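PDB 4ZI5: P91 from Metagenome, which hydrolyses phosphotriesters as a promiscuous activity, and is an alpha/beta hydrolase related to dienelactone hydrolases. Local coordinates for residues L138-R142 and T143-L147. Numbering follows the deposited sequence.
Sequences LELAR and TGAPL
Thr-143 turns its hydroxyl back onto the last turn of helix 132-142, where a Schellman motif ends the helix and the chain sets out for strand 149-153 of the alpha/beta-hydrolase sheet. With chi1 at 67°, OG1 of Thr-143 sits between its own backbone N and carbonyl carbon and reaches Leu-140 O at 2.6 Å, in the carbonyl plane. Thr-143 N meets Leu-140 O at 3.1 Å from above that plane, so one residue grips the oxygen twice. Replacing Thr-143 by alanine would probably leave Leu-140 O with the backbone N-H alone from this residue. Gly-144 has the positive phi (86°) at which a CB would jam against the preceding carbonyl oxygen; its N bonds to Ala-141 O at 3.0 Å. Beyond the turn, Leu-140 CD1 rests on the small methyl of Ala-145, and Leu-140 CD2 meets Leu-147 CD1 at 4.0 Å, the leucines crossing at about a right angle. On the helix, the long extended chain of Arg-142 brings NH1 to Glu-139 OE2 (2.9 Å), in the guanidinium plane and nearly along the C-O axis, with Leu-138 CD2 over one face. Glu-194 of helix 185-198 takes Arg-142 NH2; Arg-100 and Arg-104 of helix 100-115 hold Glu-139. A water donates to both Ala-141 O and Ala-145 O.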
loop_
_atom_site.group_PDB
_atom_site.type_symbol
_atom_site.label_atom_id
_atom_site.label_comp_id
_atom_site.label_asym_id
_atom_site.label_seq_id
_atom_site.Cartn_x
_atom_site.Cartn_y
_atom_site.Cartn_z
ATOM N N LEU A 138 7.468 15.579 5.114
ATOM C CA LEU A 138 7.477 16.039 3.727
ATOM C C LEU A 138 8.196 17.386 3.579
ATOM O O LEU A 138 8.985 17.558 2.640
ATOM C CB LEU A 138 6.058 16.088 3.173
ATOM C CG LEU A 138 5.955 16.488 1.704
ATOM C CD1 LEU A 138 6.791 15.603 0.813
ATOM C CD2 LEU A 138 4.486 16.445 1.265
ATOM N N GLU A 139 7.966 18.309 4.514
ATOM C CA GLU A 139 8.731 19.571 4.553
ATOM C C GLU A 139 10.230 19.313 4.637
ATOM O O GLU A 139 11.026 19.889 3.876
ATOM C CB GLU A 139 8.276 20.473 5.723
ATOM C CG GLU A 139 6.840 20.976 5.611
ATOM C CD GLU A 139 6.624 21.717 4.329
ATOM O OE1 GLU A 139 7.205 22.807 4.214
ATOM O OE2 GLU A 139 5.883 21.218 3.427
ATOM N N LEU A 140 10.624 18.431 5.544
ATOM C CA LEU A 140 12.038 18.104 5.715
ATOM C C LEU A 140 12.639 17.465 4.469
ATOM O O LEU A 140 13.748 17.853 4.043
ATOM C CB LEU A 140 12.247 17.208 6.930
ATOM C CG LEU A 140 13.681 16.782 7.270
ATOM C CD1 LEU A 140 14.616 17.949 7.560
ATOM C CD2 LEU A 140 13.611 15.843 8.457
ATOM N N ALA A 141 11.919 16.519 3.866
ATOM C CA ALA A 141 12.393 15.921 2.612
ATOM C C ALA A 141 12.554 16.960 1.508
ATOM O O ALA A 141 13.505 16.881 0.731
ATOM C CB ALA A 141 11.465 14.796 2.156
ATOM N N ARG A 142 11.651 17.943 1.450
ATOM C CA ARG A 142 11.737 19.011 0.444
ATOM C C ARG A 142 12.953 19.951 0.575
ATOM O O ARG A 142 13.269 20.645 -0.384
ATOM C CB ARG A 142 10.459 19.858 0.435
ATOM C CG ARG A 142 9.279 19.117 -0.195
ATOM C CD ARG A 142 7.976 19.793 0.202
ATOM N NE ARG A 142 6.859 19.329 -0.622
ATOM C CZ ARG A 142 5.569 19.490 -0.327
ATOM N NH1 ARG A 142 5.188 20.073 0.821
ATOM N NH2 ARG A 142 4.654 19.027 -1.184
ATOM N N THR A 143 13.638 19.943 1.728
ATOM C CA THR A 143 14.915 20.654 1.878
ATOM C C THR A 143 16.069 19.949 1.182
ATOM O O THR A 143 17.153 20.522 1.093
ATOM C CB THR A 143 15.312 20.870 3.358
ATOM O OG1 THR A 143 15.609 19.611 3.971
ATOM C CG2 THR A 143 14.240 21.574 4.133
ATOM N N GLY A 144 15.870 18.716 0.721
ATOM C CA GLY A 144 16.925 17.893 0.152
ATOM C C GLY A 144 17.692 17.131 1.196
ATOM O O GLY A 144 18.770 16.644 0.912
ATOM N N ALA A 145 17.157 17.006 2.405
ATOM C CA ALA A 145 17.863 16.251 3.433
ATOM C C ALA A 145 18.173 14.821 2.976
ATOM O O ALA A 145 17.387 14.225 2.223
ATOM C CB ALA A 145 17.046 16.227 4.708
ATOM N N PRO A 146 19.333 14.258 3.399
ATOM C CA PRO A 146 19.774 12.943 2.914
ATOM C C PRO A 146 19.063 11.765 3.613
ATOM O O PRO A 146 19.701 10.883 4.215
ATOM C CB PRO A 146 21.293 12.964 3.197
ATOM C CG PRO A 146 21.387 13.771 4.435
ATOM C CD PRO A 146 20.355 14.874 4.282
ATOM N N LEU A 147 17.746 11.767 3.499
ATOM C CA LEU A 147 16.894 10.711 4.021
ATOM C C LEU A 147 16.721 9.612 2.990
ATOM O O LEU A 147 16.546 9.859 1.799
ATOM C CB LEU A 147 15.527 11.290 4.378
ATOM C CG LEU A 147 15.541 12.264 5.561
ATOM C CD1 LEU A 147 14.306 13.134 5.538
ATOM C CD2 LEU A 147 15.608 11.524 6.876
HETATM O O HOH W 1 15.076 14.545 0.676
#